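Local coordinates for bifunctional cytochrome P450/NADPH--P450 reductase (PDB 7F3H), which couples a haem-containing cytochrome P450 to an NADPH-dependent reductase and hydroxylates organic substrates, probably by activating molecular oxygen at the haem iron, at residues Q55-N60 and I361-R366; T279-L284 and Y434-K439; A325-S330 and A369-P374. All coordinates share one frame; numbering follows the deposited sequence.

How the contacts relate
Contacts 1 and 3 lie side by side, their centres about 10 Å apart, and they touch where R327 and W371 hydrogen-bond to backbone oxygens of helix 361-365. Contact 2 sits about 16 Å from contact 3 and about 22 Å from contact 1, centre to centre. Helix 317-329 links contacts 2 and 3, with A325, F328 and W329 packing on T279, L282 and L436. Along the chain the segments of contact 1 alternate with those of contacts 2 and 3, while contact 3 is nested inside the loop closed by contact 2. Contacts 1 and 3 join the mixed sheet's exit helices to the end of helix 317-329 near the haem; contact 2 joins helix 254-285 to the chain before strand 438-440.

Contact 1 (Q55-N60 and I361-R366); sequences QAYDPN and IPALHR
Y57, in the turn after strand 51-56 of the mixed P450 sheet, and P59, in the first turn of helix 59-65, pack against A363 and L364 of the short helix 361-365. The backbones come close here, with the CA atoms of Y57 and L364 only 4.5 Å apart, and the contact is buried and apolar. Its tightest point is the root of the tyrosine: Y57 CB lies 3.5 Å from A363 CB. A363 CB also comes within 3.8 Å of Y57 CG, meeting the ring obliquely at its base. The first torsion of Y57 (chi1 49°) tucks CG between the backbone N and the carbonyl carbon, and the ring then runs off from the helix to put its hydroxyl on I39 O. L364 fills the other half of the contact. Its CG stands anti to the backbone N (chi1 170°), and L364 CD1 reaches across to the turn, 3.6 Å from Y57 O and 4.0 Å from P59 CA. The proline ring adds a looser touch, P59 CG to L364 CD1 at 4.4 Å. D58, the N-cap residue of helix 59-65, faces away; its OD2 accepts weakly from N60 N (3.2 Å, 128°) and also from L61 N. Strand 51-56 runs parallel to strand 356-359, A56 sharing backbone bonds with A358 and L360. Two neighbouring strands thus each pass into a helix at the same end of the sheet, and the contact joins those exits, an arrangement that belongs to the beta-rich side of the cytochrome P450 fold.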
loop_
_atom_site.group_PDB
_atom_site.type_symbol
_atom_site.label_atom_id
_atom_site.label_comp_id
_atom_site.label_asym_id
_atom_site.label_seq_id
_atom_site.Cartn_x
_atom_site.Cartn_y
_atom_site.Cartn_z
ATOM N N GLN A 55 13.724 9.177 12.962
ATOM C CA GLN A 55 13.754 8.347 11.755
ATOM C C GLN A 55 14.828 7.259 11.864
ATOM O O GLN A 55 15.985 7.559 12.190
ATOM C CB GLN A 55 14.011 9.210 10.513
ATOM C CG GLN A 55 12.897 10.218 10.196
ATOM C CD GLN A 55 11.703 9.585 9.523
ATOM O OE1 GLN A 55 11.762 8.449 9.046
ATOM N NE2 GLN A 55 10.620 10.328 9.449
ATOM N N ALA A 56 14.447 5.999 11.586
ATOM C CA ALA A 56 15.369 4.871 11.696
ATOM C C ALA A 56 15.450 4.072 10.408
ATOM O O ALA A 56 14.420 3.727 9.827
ATOM C CB ALA A 56 14.958 3.929 12.797
ATOM N N TYR A 57 16.681 3.697 10.029
ATOM C CA TYR A 57 16.964 3.015 8.768
ATOM C C TYR A 57 18.166 2.057 8.819
ATOM O O TYR A 57 18.396 1.319 7.855
ATOM C CB TYR A 57 17.111 4.077 7.658
ATOM C CG TYR A 57 18.041 5.218 8.017
ATOM C CD1 TYR A 57 17.565 6.295 8.776
ATOM C CD2 TYR A 57 19.364 5.253 7.577
ATOM C CE1 TYR A 57 18.386 7.327 9.140
ATOM C CE2 TYR A 57 20.192 6.310 7.926
ATOM C CZ TYR A 57 19.694 7.335 8.713
ATOM O OH TYR A 57 20.491 8.394 9.061
ATOM N N ASP A 58 18.954 2.080 9.903
ATOM C CA ASP A 58 20.005 1.066 10.103
ATOM C C ASP A 58 19.365 -0.311 10.267
ATOM O O ASP A 58 18.476 -0.473 11.127
ATOM C CB ASP A 58 20.846 1.372 11.344
ATOM C CG ASP A 58 22.000 0.382 11.534
ATOM O OD1 ASP A 58 23.011 0.547 10.841
ATOM O OD2 ASP A 58 21.928 -0.530 12.379
ATOM N N PRO A 59 19.788 -1.325 9.498
ATOM C CA PRO A 59 19.113 -2.636 9.587
ATOM C C PRO A 59 19.135 -3.252 10.983
ATOM O O PRO A 59 18.116 -3.798 11.419
ATOM C CB PRO A 59 19.869 -3.499 8.560
ATOM C CG PRO A 59 20.499 -2.507 7.595
ATOM C CD PRO A 59 20.834 -1.298 8.457
ATOM N N ASN A 60 20.215 -3.105 11.750
ATOM C CA ASN A 60 20.188 -3.747 13.065
ATOM C C ASN A 60 19.293 -2.987 14.048
ATOM O O ASN A 60 18.552 -3.610 14.845
ATOM C CB ASN A 60 21.600 -3.854 13.611
ATOM C CG ASN A 60 22.489 -4.713 12.757
ATOM O OD1 ASN A 60 22.096 -5.797 12.294
ATOM N ND2 ASN A 60 23.708 -4.232 12.529
ATOM N N ILE A 361 11.620 3.610 5.387
ATOM C CA ILE A 361 11.675 2.451 4.484
ATOM C C ILE A 361 12.566 2.676 3.269
ATOM O O ILE A 361 13.365 1.785 2.944
ATOM C CB ILE A 361 10.246 2.039 4.086
ATOM C CG1 ILE A 361 9.377 1.646 5.288
ATOM C CG2 ILE A 361 10.266 0.890 3.072
ATOM C CD1 ILE A 361 9.872 0.368 6.072
ATOM N N PRO A 362 12.487 3.791 2.542
ATOM C CA PRO A 362 13.404 3.955 1.408
ATOM C C PRO A 362 14.864 3.870 1.804
ATOM O O PRO A 362 15.663 3.257 1.083
ATOM C CB PRO A 362 13.051 5.340 0.857
ATOM C CG PRO A 362 11.727 5.620 1.373
ATOM C CD PRO A 362 11.566 4.929 2.661
ATOM N N ALA A 363 15.240 4.476 2.933
ATOM C CA ALA A 363 16.633 4.414 3.347
ATOM C C ALA A 363 17.002 3.001 3.787
ATOM O O ALA A 363 18.117 2.538 3.523
ATOM C CB ALA A 363 16.895 5.437 4.447
ATOM N N LEU A 364 16.083 2.308 4.474
ATOM C CA LEU A 364 16.310 0.920 4.893
ATOM C C LEU A 364 16.414 -0.025 3.693
ATOM O O LEU A 364 17.288 -0.909 3.640
ATOM C CB LEU A 364 15.188 0.486 5.835
ATOM C CG LEU A 364 15.114 -1.000 6.195
ATOM C CD1 LEU A 364 16.260 -1.450 7.090
ATOM C CD2 LEU A 364 13.817 -1.275 6.842
ATOM N N HIS A 365 15.494 0.118 2.742
ATOM C CA HIS A 365 15.445 -0.738 1.573
ATOM C C HIS A 365 16.655 -0.547 0.674
ATOM O O HIS A 365 16.842 -1.332 -0.269
ATOM C CB HIS A 365 14.155 -0.460 0.826
ATOM C CG HIS A 365 12.976 -1.188 1.386
ATOM N ND1 HIS A 365 11.748 -1.201 0.764
ATOM C CD2 HIS A 365 12.847 -1.964 2.490
ATOM C CE1 HIS A 365 10.909 -1.951 1.462
ATOM N NE2 HIS A 365 11.554 -2.429 2.512
ATOM N N ARG A 366 17.431 0.515 0.914
ATOM C CA ARG A 366 18.625 0.846 0.156
ATOM C C ARG A 366 19.877 0.950 1.028
ATOM O O ARG A 366 20.837 1.620 0.644
ATOM C CB ARG A 366 18.405 2.166 -0.569
ATOM C CG ARG A 366 17.398 2.097 -1.654
ATOM C CD ARG A 366 17.386 3.438 -2.297
ATOM N NE ARG A 366 16.190 3.627 -3.086
ATOM C CZ ARG A 366 16.209 3.941 -4.375
ATOM N NH1 ARG A 366 17.378 4.092 -4.978
ATOM N NH2 ARG A 366 15.066 4.090 -5.052
#

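Contact 2 (T279-L284 and Y434-K439); sequences TLYLLL and YHLKVK
Y281, on the long helix 254-285, leans its ring against Y434 and L436 of the chain that leads into strand 438-440, with Y434 at its CD1 side and L436 at its hydroxyl end. With chi1 at 170°, CG points opposite the backbone N and the ring extends toward the other chain. Y281 CD1 meets Y434 CD2 at 3.6 Å. The two ring planes stand at 85° with centroids 5.8 Å apart; Y281 CD1 lies in the plane of the Y434 ring at its edge, while Y434 CD2 approaches the Y281 ring obliquely. Further out, L436 crosses Y281 at about a right angle, its CG 4.3 Å above one face of the Y281 ring and offset toward the rim. L436 CB comes obliquely, 3.6 Å from Y281 OH, and L436 CD2 lies 3.9 Å from Y281 CE2. With an alanine in place of Y281, the Y434 edge and L436 CB would probably lose the ring they pack on, leaving a gap. Y434 itself is held firmly: its OH accepts from K437 N in a nearly straight bond (3.1 Å, 176°) and also pairs with E447 O, which fixes the ring across the turn. F449 stacks on Y434 and touches Y281 as well. Around this, R285 reaches Y434 O from the end of helix 254-285, P446 of strand 444-446 packs on Y434 and L436, and W329 of helix 317-329 touches L436, placing the two-stranded hairpin against both helices.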
loop_
_atom_site.group_PDB
_atom_site.type_symbol
_atom_site.label_atom_id
_atom_site.label_comp_id
_atom_site.label_asym_id
_atom_site.label_seq_id
_atom_site.Cartn_x
_atom_site.Cartn_y
_atom_site.Cartn_z
ATOM N N THR A 279 5.681 0.152 -10.789
ATOM C CA THR A 279 6.246 -0.940 -11.580
ATOM C C THR A 279 6.258 -0.604 -13.061
ATOM O O THR A 279 7.248 -0.862 -13.757
ATOM C CB THR A 279 5.471 -2.221 -11.307
ATOM O OG1 THR A 279 5.605 -2.550 -9.912
ATOM C CG2 THR A 279 5.990 -3.368 -12.169
ATOM N N LEU A 280 5.158 -0.067 -13.582
ATOM C CA LEU A 280 5.183 0.334 -14.986
ATOM C C LEU A 280 6.250 1.399 -15.221
ATOM O O LEU A 280 6.968 1.352 -16.228
ATOM C CB LEU A 280 3.813 0.814 -15.431
ATOM C CG LEU A 280 2.754 -0.279 -15.457
ATOM C CD1 LEU A 280 1.411 0.392 -15.669
ATOM C CD2 LEU A 280 3.014 -1.247 -16.580
ATOM N N TYR A 281 6.401 2.351 -14.286
ATOM C CA TYR A 281 7.496 3.325 -14.379
ATOM C C TYR A 281 8.860 2.632 -14.443
ATOM O O TYR A 281 9.713 2.980 -15.280
ATOM C CB TYR A 281 7.479 4.277 -13.185
ATOM C CG TYR A 281 8.709 5.147 -13.105
ATOM C CD1 TYR A 281 8.891 6.218 -13.981
ATOM C CD2 TYR A 281 9.720 4.879 -12.183
ATOM C CE1 TYR A 281 10.030 7.015 -13.922
ATOM C CE2 TYR A 281 10.868 5.663 -12.114
ATOM C CZ TYR A 281 11.019 6.722 -12.992
ATOM O OH TYR A 281 12.139 7.513 -12.943
ATOM N N LEU A 282 9.116 1.708 -13.499
ATOM C CA LEU A 282 10.415 1.031 -13.410
ATOM C C LEU A 282 10.698 0.194 -14.646
ATOM O O LEU A 282 11.841 0.113 -15.105
ATOM C CB LEU A 282 10.473 0.153 -12.167
ATOM C CG LEU A 282 10.507 0.992 -10.894
ATOM C CD1 LEU A 282 10.353 0.128 -9.655
ATOM C CD2 LEU A 282 11.797 1.882 -10.846
ATOM N N LEU A 283 9.660 -0.432 -15.197
ATOM C CA LEU A 283 9.823 -1.201 -16.416
ATOM C C LEU A 283 10.144 -0.286 -17.590
ATOM O O LEU A 283 11.004 -0.612 -18.412
ATOM C CB LEU A 283 8.554 -2.026 -16.662
ATOM C CG LEU A 283 8.280 -3.163 -15.663
ATOM C CD1 LEU A 283 6.936 -3.863 -15.970
ATOM C CD2 LEU A 283 9.407 -4.168 -15.699
ATOM N N LEU A 284 9.499 0.894 -17.664
ATOM C CA LEU A 284 9.884 1.856 -18.690
ATOM C C LEU A 284 11.325 2.323 -18.514
ATOM O O LEU A 284 11.951 2.769 -19.482
ATOM C CB LEU A 284 8.937 3.053 -18.711
ATOM C CG LEU A 284 7.541 2.850 -19.319
ATOM C CD1 LEU A 284 6.854 4.199 -19.474
ATOM C CD2 LEU A 284 7.559 2.096 -20.638
ATOM N N TYR A 434 8.612 10.862 -19.280
ATOM C CA TYR A 434 8.034 11.079 -17.952
ATOM C C TYR A 434 9.142 11.348 -16.933
ATOM O O TYR A 434 10.118 10.593 -16.845
ATOM C CB TYR A 434 7.179 9.871 -17.518
ATOM C CG TYR A 434 6.706 10.020 -16.092
ATOM C CD1 TYR A 434 5.897 11.097 -15.710
ATOM C CD2 TYR A 434 7.110 9.127 -15.110
ATOM C CE1 TYR A 434 5.498 11.238 -14.409
ATOM C CE2 TYR A 434 6.712 9.266 -13.807
ATOM C CZ TYR A 434 5.919 10.321 -13.449
ATOM O OH TYR A 434 5.532 10.428 -12.123
ATOM N N HIS A 435 9.067 12.502 -16.268
ATOM C CA HIS A 435 9.934 12.798 -15.133
ATOM C C HIS A 435 9.210 12.398 -13.850
ATOM O O HIS A 435 8.125 12.910 -13.558
ATOM C CB HIS A 435 10.340 14.273 -15.091
ATOM C CG HIS A 435 11.436 14.555 -14.104
ATOM N ND1 HIS A 435 11.202 15.097 -12.858
ATOM C CD2 HIS A 435 12.767 14.322 -14.161
ATOM C CE1 HIS A 435 12.342 15.209 -12.199
ATOM N NE2 HIS A 435 13.306 14.738 -12.965
ATOM N N LEU A 436 9.796 11.458 -13.102
ATOM C CA LEU A 436 9.133 10.933 -11.914
ATOM C C LEU A 436 8.852 12.057 -10.927
ATOM O O LEU A 436 9.763 12.803 -10.554
ATOM C CB LEU A 436 9.986 9.836 -11.271
ATOM C CG LEU A 436 9.424 9.294 -9.945
ATOM C CD1 LEU A 436 8.062 8.661 -10.120
ATOM C CD2 LEU A 436 10.373 8.306 -9.323
ATOM N N LYS A 437 7.569 12.208 -10.576
ATOM C CA LYS A 437 7.063 13.152 -9.578
ATOM C C LYS A 437 6.250 12.334 -8.583
ATOM O O LYS A 437 5.250 11.710 -8.956
ATOM C CB LYS A 437 6.217 14.276 -10.203
ATOM C CG LYS A 437 6.270 15.621 -9.435
ATOM C CD LYS A 437 5.238 16.663 -9.918
ATOM C CE LYS A 437 5.881 17.687 -10.885
ATOM N NZ LYS A 437 5.157 18.996 -10.972
ATOM N N VAL A 438 6.740 12.248 -7.347
ATOM C CA VAL A 438 6.144 11.428 -6.295
ATOM C C VAL A 438 5.283 12.300 -5.380
ATOM O O VAL A 438 5.703 13.385 -4.963
ATOM C CB VAL A 438 7.236 10.696 -5.503
ATOM C CG1 VAL A 438 6.610 9.842 -4.421
ATOM C CG2 VAL A 438 8.072 9.864 -6.449
ATOM N N LYS A 439 4.056 11.868 -5.116
ATOM C CA LYS A 439 3.200 12.555 -4.159
ATOM C C LYS A 439 2.955 11.643 -2.961
ATOM O O LYS A 439 2.697 10.438 -3.118
ATOM C CB LYS A 439 1.866 12.997 -4.793
ATOM C CG LYS A 439 0.891 13.785 -3.849
ATOM C CD LYS A 439 1.211 15.250 -3.537
ATOM C CE LYS A 439 0.837 16.104 -4.761
ATOM N NZ LYS A 439 -0.663 16.133 -4.984
#

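Contact 3 (A325-S330 and A369-P374); sequences ALRFWS and AAWTNP
F328, near the end of helix 317-329, and P374, in an irregular run of chain, have the closest CA atoms at 9.1 Å, so the backbones stand well apart and side chains span the distance. R327 does most of it. Extended through its first two torsions, R327 carries CD over one face of W371, 3.6 Å from the centroid of the six-membered ring, a CH-pi contact almost on the ring normal. The bend at chi3 (72°) then turns NE and the guanidinium toward P374 O. The two side chains slide past each other in opposite directions, the guanidinium lying beside the five-membered-ring end of the indole, planes 29° apart. It grips P374 O end-on, R327 NH1 at 3.2 Å and R327 NH2 at 3.1 Å (152° at the hydrogen), with the oxygen almost in the guanidinium plane. NH1 comes in the carbonyl plane on a lone pair; NH2 lies above that plane. F328 brings its ring edge to the same oxygen, F328 CE1 to P374 O 3.8 Å. NE is also salt-bridged to E324 and NH1 bonded to H365 O, which probably holds the group's rotation. E324 and R327 are the glutamate and arginine of the ExxR motif of P450s; R381 lies close to R327 NH2, consistent with the Glu-Arg-Arg triad of the family. The motif sits between elements: L326 on the same helix touches the haem, F328 packs on L282 of helix 254-285, and W371 NE1 bonds to L364 O of helix 361-365, bringing the loop after that helix against the end of helix 317-329.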
loop_
_atom_site.group_PDB
_atom_site.type_symbol
_atom_site.label_atom_id
_atom_site.label_comp_id
_atom_site.label_asym_id
_atom_site.label_seq_id
_atom_site.Cartn_x
_atom_site.Cartn_y
_atom_site.Cartn_z
ATOM N N ALA A 325 10.414 -3.796 -7.157
ATOM C CA ALA A 325 9.745 -2.499 -7.236
ATOM C C ALA A 325 9.369 -2.023 -5.845
ATOM O O ALA A 325 9.598 -0.860 -5.497
ATOM C CB ALA A 325 8.508 -2.573 -8.133
ATOM N N LEU A 326 8.889 -2.945 -4.998
ATOM C CA LEU A 326 8.600 -2.611 -3.608
ATOM C C LEU A 326 9.885 -2.288 -2.837
ATOM O O LEU A 326 9.844 -1.557 -1.850
ATOM C CB LEU A 326 7.837 -3.757 -2.944
ATOM C CG LEU A 326 6.350 -3.931 -3.290
ATOM C CD1 LEU A 326 5.743 -5.115 -2.572
ATOM C CD2 LEU A 326 5.511 -2.685 -3.005
ATOM N N ARG A 327 11.037 -2.805 -3.261
ATOM C CA ARG A 327 12.257 -2.329 -2.605
ATOM C C ARG A 327 12.584 -0.882 -2.995
ATOM O O ARG A 327 12.941 -0.079 -2.134
ATOM C CB ARG A 327 13.447 -3.251 -2.890
ATOM C CG ARG A 327 14.653 -2.957 -1.995
ATOM C CD ARG A 327 15.803 -3.895 -2.286
ATOM N NE ARG A 327 16.423 -3.581 -3.568
ATOM C CZ ARG A 327 17.322 -2.619 -3.748
ATOM N NH1 ARG A 327 17.709 -1.876 -2.716
ATOM N NH2 ARG A 327 17.804 -2.387 -4.964
ATOM N N PHE A 328 12.480 -0.523 -4.289
ATOM C CA PHE A 328 12.696 0.874 -4.686
ATOM C C PHE A 328 11.612 1.818 -4.168
ATOM O O PHE A 328 11.926 2.955 -3.800
ATOM C CB PHE A 328 12.748 1.099 -6.205
ATOM C CG PHE A 328 14.080 0.880 -6.842
ATOM C CD1 PHE A 328 15.167 0.452 -6.104
ATOM C CD2 PHE A 328 14.308 1.374 -8.121
ATOM C CE1 PHE A 328 16.418 0.308 -6.691
ATOM C CE2 PHE A 328 15.559 1.270 -8.724
ATOM C CZ PHE A 328 16.625 0.723 -7.996
ATOM N N TRP A 329 10.335 1.427 -4.225
ATOM C CA TRP A 329 9.222 2.386 -4.092
ATOM C C TRP A 329 8.053 1.775 -3.302
ATOM O O TRP A 329 6.913 1.724 -3.746
ATOM C CB TRP A 329 8.763 2.879 -5.473
ATOM C CG TRP A 329 9.763 3.795 -6.138
ATOM C CD1 TRP A 329 10.529 3.533 -7.245
ATOM C CD2 TRP A 329 10.117 5.120 -5.708
ATOM N NE1 TRP A 329 11.339 4.625 -7.531
ATOM C CE2 TRP A 329 11.111 5.600 -6.589
ATOM C CE3 TRP A 329 9.674 5.949 -4.669
ATOM C CZ2 TRP A 329 11.665 6.868 -6.463
ATOM C CZ3 TRP A 329 10.233 7.207 -4.539
ATOM C CH2 TRP A 329 11.215 7.658 -5.435
ATOM N N SER A 330 8.364 1.281 -2.103
ATOM C CA SER A 330 7.351 0.811 -1.158
ATOM C C SER A 330 6.353 1.928 -0.834
ATOM O O SER A 330 6.736 3.025 -0.395
ATOM C CB SER A 330 8.075 0.307 0.093
ATOM O OG SER A 330 7.248 -0.419 0.962
ATOM N N ALA A 369 24.842 -1.542 3.901
ATOM C CA ALA A 369 25.231 -2.693 4.707
ATOM C C ALA A 369 24.363 -3.929 4.446
ATOM O O ALA A 369 24.736 -5.041 4.837
ATOM C CB ALA A 369 25.194 -2.326 6.194
ATOM N N ALA A 370 23.178 -3.753 3.870
ATOM C CA ALA A 370 22.264 -4.858 3.668
ATOM C C ALA A 370 22.019 -5.172 2.196
ATOM O O ALA A 370 21.472 -6.236 1.890
ATOM C CB ALA A 370 20.927 -4.583 4.375
ATOM N N TRP A 371 22.334 -4.251 1.289
ATOM C CA TRP A 371 22.037 -4.408 -0.129
ATOM C C TRP A 371 23.284 -4.046 -0.912
ATOM O O TRP A 371 23.743 -2.902 -0.846
ATOM C CB TRP A 371 20.863 -3.503 -0.550
ATOM C CG TRP A 371 19.635 -3.702 0.292
ATOM C CD1 TRP A 371 19.222 -2.924 1.335
ATOM C CD2 TRP A 371 18.664 -4.774 0.179
ATOM N NE1 TRP A 371 18.048 -3.430 1.873
ATOM C CE2 TRP A 371 17.691 -4.562 1.181
ATOM C CE3 TRP A 371 18.521 -5.874 -0.682
ATOM C CZ2 TRP A 371 16.596 -5.407 1.344
ATOM C CZ3 TRP A 371 17.442 -6.709 -0.513
ATOM C CH2 TRP A 371 16.488 -6.473 0.491
ATOM N N THR A 372 23.832 -5.018 -1.641
ATOM C CA THR A 372 24.909 -4.734 -2.581
ATOM C C THR A 372 24.382 -3.871 -3.722
ATOM O O THR A 372 23.320 -4.157 -4.266
ATOM C CB THR A 372 25.496 -6.024 -3.137
ATOM O OG1 THR A 372 25.943 -6.870 -2.064
ATOM C CG2 THR A 372 26.652 -5.695 -4.079
ATOM N N ASN A 373 25.120 -2.825 -4.089
ATOM C CA ASN A 373 24.693 -1.867 -5.107
ATOM C C ASN A 373 23.252 -1.450 -4.866
ATOM O O ASN A 373 22.361 -1.736 -5.716
ATOM C CB ASN A 373 24.883 -2.422 -6.509
ATOM C CG ASN A 373 26.311 -2.739 -6.802
ATOM O OD1 ASN A 373 27.201 -1.950 -6.488
ATOM N ND2 ASN A 373 26.552 -3.900 -7.408
ATOM N N PRO A 374 22.954 -0.777 -3.769
ATOM C CA PRO A 374 21.553 -0.548 -3.393
ATOM C C PRO A 374 20.773 0.273 -4.397
ATOM O O PRO A 374 19.544 0.120 -4.462
ATOM C CB PRO A 374 21.671 0.188 -2.058
ATOM C CG PRO A 374 23.004 0.896 -2.153
ATOM C CD PRO A 374 23.896 -0.086 -2.871
#